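Local coordinates for protein phenylalanine hydroxylase (Colwellia psychrerythraea, PDB 2V27) that probably catalyses the iron-dependent hydroxylation of L-phenylalanine to L-tyrosine, using tetrahydrobiopterin and molecular oxygen, at residues V156-L161 / D242-L247; P129-S134 / N138-Y143. All blocks are in the same frame, centred on the assembly; numbering follows the deposited sequence.

Contact 1 (V156-L161 / D242-L247)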
ATOM      1  N   VAL B 156       3.142  13.075 -17.216  1.00 14.72           N
ATOM      2  CA  VAL B 156       2.434  12.331 -16.120  1.00 14.30           C
ATOM      3  C   VAL B 156       1.520  11.265 -16.770  1.00 13.92           C
ATOM      4  O   VAL B 156       1.522  10.086 -16.354  1.00 13.66           O
ATOM      5  CB  VAL B 156       1.610  13.262 -15.134  1.00 15.22           C
ATOM      6  CG1 VAL B 156       0.741  12.458 -14.147  1.00 14.36           C
ATOM      7  CG2 VAL B 156       2.542  14.223 -14.359  1.00 17.19           C
ATOM      8  N   PHE B 157       0.804  11.652 -17.822  1.00 11.39           N
ATOM      9  CA  PHE B 157      -0.084  10.725 -18.534  1.00 11.31           C
ATOM     10  C   PHE B 157       0.706   9.653 -19.242  1.00 11.51           C
ATOM     11  O   PHE B 157       0.295   8.508 -19.249  1.00 10.22           O
ATOM     12  CB  PHE B 157      -0.971  11.502 -19.526  1.00 10.05           C
ATOM     13  CG  PHE B 157      -2.158  12.174 -18.862  1.00 11.79           C
ATOM     14  CD1 PHE B 157      -3.382  11.495 -18.790  1.00 11.92           C
ATOM     15  CD2 PHE B 157      -2.041  13.447 -18.273  1.00 15.51           C
ATOM     16  CE1 PHE B 157      -4.511  12.082 -18.133  1.00 11.62           C
ATOM     17  CE2 PHE B 157      -3.143  14.032 -17.614  1.00 18.01           C
ATOM     18  CZ  PHE B 157      -4.370  13.355 -17.570  1.00 12.77           C
ATOM     19  N   LEU B 158       1.842  10.040 -19.836  1.00 10.90           N
ATOM     20  CA  LEU B 158       2.690   9.071 -20.506  1.00 10.06           C
ATOM     21  C   LEU B 158       3.230   8.052 -19.479  1.00 10.77           C
ATOM     22  O   LEU B 158       3.162   6.860 -19.721  1.00  9.12           O
ATOM     23  CB  LEU B 158       3.849   9.831 -21.218  1.00 10.65           C
ATOM     24  CG  LEU B 158       3.389  10.661 -22.419  1.00 11.69           C
ATOM     25  CD1 LEU B 158       4.610  11.389 -23.060  1.00 14.51           C
ATOM     26  CD2 LEU B 158       2.701   9.727 -23.398  1.00 14.56           C
ATOM     27  N   ALA B 159       3.761   8.520 -18.356  1.00  9.70           N
ATOM     28  CA  ALA B 159       4.228   7.594 -17.302  1.00  8.56           C
ATOM     29  C   ALA B 159       3.141   6.581 -16.836  1.00  9.78           C
ATOM     30  O   ALA B 159       3.467   5.439 -16.514  1.00  9.40           O
ATOM     31  CB  ALA B 159       4.798   8.384 -16.090  1.00 11.20           C
ATOM     32  N   ARG B 160       1.885   7.013 -16.849  1.00  8.60           N
ATOM     33  CA  ARG B 160       0.748   6.207 -16.438  1.00  8.62           C
ATOM     34  C   ARG B 160       0.552   5.101 -17.488  1.00  7.03           C
ATOM     35  O   ARG B 160       0.381   3.891 -17.166  1.00  7.92           O
ATOM     36  CB  ARG B 160      -0.516   7.095 -16.270  1.00  9.16           C
ATOM     37  CG  ARG B 160      -1.798   6.357 -15.959  1.00  8.85           C
ATOM     38  CD  ARG B 160      -2.941   7.381 -15.754  1.00  9.25           C
ATOM     39  NE  ARG B 160      -2.731   8.220 -14.573  1.00  8.95           N
ATOM     40  CZ  ARG B 160      -2.758   9.543 -14.595  1.00 10.59           C
ATOM     41  NH1 ARG B 160      -3.040  10.200 -15.737  1.00 11.01           N
ATOM     42  NH2 ARG B 160      -2.491  10.201 -13.466  1.00 10.98           N
ATOM     43  N   LEU B 161       0.619   5.481 -18.770  1.00  7.39           N
ATOM     44  CA  LEU B 161       0.578   4.525 -19.864  1.00  8.39           C
ATOM     45  C   LEU B 161       1.710   3.472 -19.731  1.00  7.07           C
ATOM     46  O   LEU B 161       1.474   2.258 -19.844  1.00  7.96           O
ATOM     47  CB  LEU B 161       0.666   5.220 -21.235  1.00  8.45           C
ATOM     48  CG  LEU B 161       0.721   4.285 -22.464  1.00  8.87           C
ATOM     49  CD1 LEU B 161      -0.468   3.260 -22.585  1.00  9.26           C
ATOM     50  CD2 LEU B 161       0.835   5.145 -23.768  1.00 11.24           C
ATOM     51  N   ASP B 242       0.901  13.525 -32.095  1.00 23.68           N
ATOM     52  CA  ASP B 242      -0.315  14.332 -31.986  1.00 24.30           C
ATOM     53  C   ASP B 242      -1.555  13.524 -31.604  1.00 23.35           C
ATOM     54  O   ASP B 242      -2.396  14.030 -30.851  1.00 24.00           O
ATOM     55  CB  ASP B 242      -0.599  15.076 -33.301  1.00 25.14           C
ATOM     56  CG  ASP B 242       0.478  16.086 -33.652  1.00 29.82           C
ATOM     57  OD1 ASP B 242       1.220  16.543 -32.745  1.00 31.79           O
ATOM     58  OD2 ASP B 242       0.572  16.416 -34.857  1.00 33.31           O
ATOM     59  N   ASP B 243      -1.685  12.292 -32.130  1.00 22.53           N
ATOM     60  CA  ASP B 243      -2.827  11.422 -31.779  1.00 22.77           C
ATOM     61  C   ASP B 243      -2.781  11.095 -30.288  1.00 20.59           C
ATOM     62  O   ASP B 243      -3.797  11.153 -29.593  1.00 20.89           O
ATOM     63  CB  ASP B 243      -2.862  10.109 -32.549  1.00 23.78           C
ATOM     64  CG  ASP B 243      -2.988  10.294 -34.057  1.00 28.53           C
ATOM     65  OD1 ASP B 243      -3.626  11.291 -34.502  1.00 30.69           O
ATOM     66  OD2 ASP B 243      -2.450   9.421 -34.783  1.00 30.22           O
ATOM     67  N   ILE B 244      -1.595  10.737 -29.790  1.00 19.41           N
ATOM     68  CA  ILE B 244      -1.443  10.478 -28.358  1.00 17.90           C
ATOM     69  C   ILE B 244      -1.845  11.691 -27.486  1.00 17.04           C
ATOM     70  O   ILE B 244      -2.570  11.548 -26.473  1.00 16.96           O
ATOM     71  CB  ILE B 244       0.004   9.978 -28.016  1.00 17.44           C
ATOM     72  CG1 ILE B 244       0.359   8.654 -28.755  1.00 18.77           C
ATOM     73  CG2 ILE B 244       0.229   9.904 -26.513  1.00 18.55           C
ATOM     74  CD1 ILE B 244      -0.427   7.353 -28.389  1.00 20.49           C
ATOM     75  N   MET B 245      -1.423  12.895 -27.882  1.00 15.27           N
ATOM     76  CA  MET B 245      -1.727  14.099 -27.118  1.00 16.21           C
ATOM     77  C   MET B 245      -3.230  14.456 -27.211  1.00 14.58           C
ATOM     78  O   MET B 245      -3.799  14.941 -26.226  1.00 14.89           O
ATOM     79  CB  MET B 245      -0.831  15.287 -27.501  1.00 15.84           C
ATOM     80  CG  MET B 245       0.661  15.050 -27.207  1.00 18.17           C
ATOM     81  SD  MET B 245       0.966  14.209 -25.615  1.00 18.68           S
ATOM     82  CE  MET B 245       2.724  13.841 -25.852  1.00 18.99           C
ATOM     83  N   GLU B 246      -3.860  14.117 -28.343  1.00 16.44           N
ATOM     84  CA  GLU B 246      -5.336  14.231 -28.439  1.00 18.39           C
ATOM     85  C   GLU B 246      -6.027  13.329 -27.381  1.00 17.23           C
ATOM     86  O   GLU B 246      -6.970  13.747 -26.730  1.00 16.99           O
ATOM     87  CB  GLU B 246      -5.855  13.847 -29.821  1.00 19.09           C
ATOM     88  CG  GLU B 246      -5.716  14.943 -30.853  1.00 25.02           C
ATOM     89  CD  GLU B 246      -6.272  14.532 -32.202  0.75 30.37           C
ATOM     90  OE1 GLU B 246      -6.894  13.436 -32.330  1.00 30.20           O
ATOM     91  OE2 GLU B 246      -6.064  15.324 -33.142  1.00 34.79           O
ATOM     92  N   LEU B 247      -5.519  12.112 -27.207  1.00 16.01           N
ATOM     93  CA  LEU B 247      -6.064  11.169 -26.220  1.00 14.71           C
ATOM     94  C   LEU B 247      -5.868  11.690 -24.787  1.00 13.96           C
ATOM     95  O   LEU B 247      -6.753  11.587 -23.921  1.00 13.74           O
ATOM     96  CB  LEU B 247      -5.406   9.805 -26.423  1.00 14.63           C
ATOM     97  CG  LEU B 247      -5.921   9.053 -27.657  1.00 14.27           C
ATOM     98  CD1 LEU B 247      -5.090   7.829 -28.137  1.00 16.27           C
ATOM     99  CD2 LEU B 247      -7.387   8.597 -27.469  1.00 18.32           C
TER
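Leu-158 turns CG opposite its carbonyl carbon (chi1 -70°) and chi2 of 180° carries CD1 outward, with CD2 as the second branch, so the fork points at Ile-244 and Met-245 of helix 241-254. Ile-244, whose CB already faces the other helix, keeps CG2 opposite its own backbone N, with CG1 beside that N, and it is CG2 that receives the leucine. Leu-158 CD2 lies 4.0 Å from Ile-244 CG2, the two side chains meeting at a slant. The other branch goes to the methionine: Met-245 bends at chi2 (-41°), which brings its terminal CE to 4.2 Å from Leu-158 CD1, and the two side chains cross at about a right angle. One leucine thus touches two successive residues, a methyl group for each, through van der Waals contact alone. The backbones stay well apart, 9.0 Å between Leu-158 CA and Ile-244 CA. Met-146 of helix 134-147 touches both Leu-158 and Ile-244, and Phe-157 carries the packing on to Val-248 and Ala-251. This is helix-to-helix hydrophobic packing in the largely helical catalytic fold of the aromatic amino acid hydroxylases, on the helix whose far end supplies the iron ligand Glu-167.

Contact 2 (P129-S134 / N138-Y143)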
ATOM      1  N   PRO B 129      14.477  -9.245 -21.934  1.00  7.97           N
ATOM      2  CA  PRO B 129      14.038 -10.293 -22.868  1.00  8.64           C
ATOM      3  C   PRO B 129      12.954  -9.824 -23.871  1.00  9.83           C
ATOM      4  O   PRO B 129      12.939 -10.265 -25.044  1.00  8.74           O
ATOM      5  CB  PRO B 129      13.474 -11.393 -21.947  1.00  9.63           C
ATOM      6  CG  PRO B 129      14.195 -11.179 -20.641  1.00  8.48           C
ATOM      7  CD  PRO B 129      14.305  -9.654 -20.516  1.00  8.83           C
ATOM      8  N   LEU B 130      12.068  -8.927 -23.446  1.00  8.83           N
ATOM      9  CA  LEU B 130      11.082  -8.408 -24.373  1.00  7.48           C
ATOM     10  C   LEU B 130      11.599  -7.353 -25.357  1.00  7.38           C
ATOM     11  O   LEU B 130      10.968  -7.115 -26.399  1.00  7.66           O
ATOM     12  CB  LEU B 130       9.833  -7.951 -23.593  1.00  7.53           C
ATOM     13  CG  LEU B 130       8.988  -9.163 -23.197  1.00 10.21           C
ATOM     14  CD1 LEU B 130       8.022  -8.700 -22.065  1.00 12.52           C
ATOM     15  CD2 LEU B 130       8.212  -9.718 -24.353  1.00 12.83           C
ATOM     16  N   LEU B 131      12.770  -6.757 -25.041  1.00  8.40           N
ATOM     17  CA  LEU B 131      13.371  -5.835 -25.986  1.00  8.79           C
ATOM     18  C   LEU B 131      13.972  -6.545 -27.207  1.00 10.08           C
ATOM     19  O   LEU B 131      14.343  -5.888 -28.210  1.00 11.34           O
ATOM     20  CB  LEU B 131      14.414  -4.916 -25.320  1.00  9.94           C
ATOM     21  CG  LEU B 131      13.862  -3.849 -24.349  1.00 10.37           C
ATOM     22  CD1 LEU B 131      15.011  -3.189 -23.532  1.00 11.67           C
ATOM     23  CD2 LEU B 131      13.074  -2.781 -25.101  1.00  8.69           C
ATOM     24  N   THR B 132      14.017  -7.894 -27.163  1.00  8.49           N
ATOM     25  CA  THR B 132      14.371  -8.660 -28.380  1.00  9.68           C
ATOM     26  C   THR B 132      13.148  -8.879 -29.296  1.00 10.54           C
ATOM     27  O   THR B 132      13.282  -9.388 -30.423  1.00 11.91           O
ATOM     28  CB  THR B 132      14.965 -10.075 -28.064  1.00  9.33           C
ATOM     29  OG1 THR B 132      13.914 -10.925 -27.536  1.00  9.22           O
ATOM     30  CG2 THR B 132      16.103 -10.024 -27.151  1.00  9.05           C
ATOM     31  N   ASN B 133      11.943  -8.554 -28.781  1.00  9.92           N
ATOM     32  CA  ASN B 133      10.698  -8.727 -29.510  1.00 10.12           C
ATOM     33  C   ASN B 133      10.404  -7.425 -30.266  1.00  9.69           C
ATOM     34  O   ASN B 133      10.407  -6.320 -29.681  1.00  9.92           O
ATOM     35  CB  ASN B 133       9.579  -9.070 -28.506  1.00 10.59           C
ATOM     36  CG  ASN B 133       8.177  -9.185 -29.135  1.00 11.06           C
ATOM     37  OD1 ASN B 133       7.641 -10.308 -29.303  1.00 13.63           O
ATOM     38  ND2 ASN B 133       7.558  -8.056 -29.447  1.00  7.81           N
ATOM     39  N   SER B 134      10.142  -7.548 -31.565  0.50 10.45           N
ATOM     40  CA  SER B 134       9.985  -6.357 -32.409  0.50 10.18           C
ATOM     41  C   SER B 134       8.814  -5.489 -31.998  0.50 10.39           C
ATOM     42  O   SER B 134       8.944  -4.275 -31.946  0.50 10.73           O
ATOM     43  CB  SER B 134       9.809  -6.783 -33.863  0.50 11.15           C
ATOM     44  OG  SER B 134      10.986  -7.434 -34.279  0.50 11.50           O
ATOM     45  N   ASN B 138       9.618  -1.816 -30.585  1.00  9.14           N
ATOM     46  CA  ASN B 138       9.149  -0.673 -31.397  1.00  9.72           C
ATOM     47  C   ASN B 138       8.207   0.192 -30.568  1.00  9.54           C
ATOM     48  O   ASN B 138       8.216   1.404 -30.691  1.00  9.47           O
ATOM     49  CB  ASN B 138       8.495  -1.089 -32.714  1.00 10.76           C
ATOM     50  CG  ASN B 138       9.461  -1.745 -33.676  1.00 13.54           C
ATOM     51  OD1 ASN B 138      10.691  -1.568 -33.594  1.00 17.78           O
ATOM     52  ND2 ASN B 138       8.898  -2.543 -34.574  1.00 15.79           N
ATOM     53  N   TYR B 139       7.372  -0.416 -29.737  1.00  9.24           N
ATOM     54  CA  TYR B 139       6.463   0.338 -28.871  1.00  9.00           C
ATOM     55  C   TYR B 139       7.279   1.185 -27.869  1.00  9.73           C
ATOM     56  O   TYR B 139       6.966   2.366 -27.650  1.00 10.45           O
ATOM     57  CB  TYR B 139       5.495  -0.639 -28.177  1.00  9.09           C
ATOM     58  CG  TYR B 139       4.722  -0.014 -27.034  1.00  8.99           C
ATOM     59  CD1 TYR B 139       3.617   0.802 -27.297  1.00  9.61           C
ATOM     60  CD2 TYR B 139       5.108  -0.228 -25.704  1.00  9.95           C
ATOM     61  CE1 TYR B 139       2.904   1.393 -26.287  1.00 11.35           C
ATOM     62  CE2 TYR B 139       4.410   0.363 -24.655  1.00  8.41           C
ATOM     63  CZ  TYR B 139       3.329   1.183 -24.936  1.00  8.91           C
ATOM     64  OH  TYR B 139       2.596   1.692 -23.857  1.00  8.74           O
ATOM     65  N   THR B 140       8.322   0.606 -27.288  1.00  9.49           N
ATOM     66  CA  THR B 140       9.158   1.317 -26.354  1.00  9.09           C
ATOM     67  C   THR B 140       9.851   2.510 -27.015  1.00  9.99           C
ATOM     68  O   THR B 140       9.961   3.609 -26.424  1.00  9.27           O
ATOM     69  CB  THR B 140      10.133   0.340 -25.678  1.00  8.79           C
ATOM     70  OG1 THR B 140       9.399  -0.765 -25.120  1.00  8.05           O
ATOM     71  CG2 THR B 140      10.946   0.995 -24.592  1.00  9.60           C
ATOM     72  N   GLU B 141      10.365   2.296 -28.216  1.00  8.38           N
ATOM     73  CA  GLU B 141      10.933   3.424 -28.960  1.00 10.06           C
ATOM     74  C   GLU B 141       9.871   4.535 -29.215  1.00  9.70           C
ATOM     75  O   GLU B 141      10.178   5.732 -29.045  1.00 10.48           O
ATOM     76  CB  GLU B 141      11.483   2.898 -30.287  1.00 10.27           C
ATOM     77  CG  GLU B 141      12.121   3.995 -31.176  1.00 12.20           C
ATOM     78  CD  GLU B 141      12.490   3.477 -32.551  1.00 12.16           C
ATOM     79  OE1 GLU B 141      12.319   2.282 -32.823  1.00 13.62           O
ATOM     80  OE2 GLU B 141      13.017   4.286 -33.361  1.00 15.16           O
ATOM     81  N   ALA B 142       8.694   4.140 -29.650  1.00  9.00           N
ATOM     82  CA  ALA B 142       7.628   5.103 -29.945  1.00  9.94           C
ATOM     83  C   ALA B 142       7.253   5.833 -28.662  1.00 10.00           C
ATOM     84  O   ALA B 142       6.988   7.059 -28.662  1.00  9.41           O
ATOM     85  CB  ALA B 142       6.421   4.402 -30.520  1.00 10.41           C
ATOM     86  N   TYR B 143       7.252   5.129 -27.521  1.00  8.49           N
ATOM     87  CA  TYR B 143       6.905   5.746 -26.256  1.00 10.42           C
ATOM     88  C   TYR B 143       7.946   6.844 -25.961  1.00  9.07           C
ATOM     89  O   TYR B 143       7.635   7.979 -25.534  1.00 11.47           O
ATOM     90  CB  TYR B 143       6.841   4.671 -25.155  1.00  9.73           C
ATOM     91  CG  TYR B 143       6.747   5.312 -23.806  1.00  7.31           C
ATOM     92  CD1 TYR B 143       5.482   5.662 -23.273  1.00 10.20           C
ATOM     93  CD2 TYR B 143       7.891   5.607 -23.026  1.00  8.17           C
ATOM     94  CE1 TYR B 143       5.350   6.284 -22.020  1.00 10.10           C
ATOM     95  CE2 TYR B 143       7.760   6.228 -21.750  1.00  8.69           C
ATOM     96  CZ  TYR B 143       6.457   6.590 -21.252  1.00  9.39           C
ATOM     97  OH  TYR B 143       6.300   7.220 -20.056  1.00 10.67           O
TER
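Leu-131 reaches Thr-140 from a backbone that is weakly bonded around 129-131. At Pro-129, the carbonyl oxygen is taken by the side chain of Thr-132: OG1 donates to Pro-129 O over 2.8 Å, tilted 17° from the carbonyl plane, while Thr-132 N makes only a weak bond to the same oxygen. Leu-130 O accepts Asn-133 N at 2.9 Å. Leu-131 swings CG beside its backbone N (chi1 -70°) and brings CD2 to 4.2 Å from Thr-140 OG1, the two side chains crossing nearly at right angles. That hydroxyl has its polar partner within its own helix, the carbonyl of Phe-136. Asn-133 sits at the N-cap position of helix 134-147, and Ser-134 opens its first turn: Asn-138 N donates to Ser-134 O at 2.9 Å (N-H...O angle 160°), the regular i to i+4 bond inside that helix, so only the Leu-131/Thr-140 pair joins two helices. The asparagine side chain folds back over this oxygen; ND2 comes to 3.1 Å of Ser-134 O, but at an angle too poor for a hydrogen bond. Together the segments form the short connection between consecutive helices 120-131 and 134-147, just after the iron ligand His-127. Helix 45-54 packs against Pro-129 and Thr-132, helix 233-237 against Asn-138 and Tyr-139, and helix 152-167 meets Tyr-139, Thr-140 and Tyr-143.

Following the chain from the N terminus, helix 120-131 delivers the iron ligands His-122 and His-127, and contact 2 then closes the short turn into helix 134-147. The next helix, 152-167, carries one side of contact 1 and ends at Glu-167, the third ligand. Contact 1 closes much later, after the four-stranded mixed sheet, when helix 241-254 returns. The two contacts therefore follow in series, neither nested nor crossed, their centres about 18 Å apart. They meet where helices 134-147 and 152-167 pack: Tyr-143 OH lies 3.2 Å from Leu-158 O, probably hydrogen-bonded, and Tyr-139 OH, bonded to Thr-165 OG1 on helix 152-167, rests 3.5 Å from Leu-161 CG.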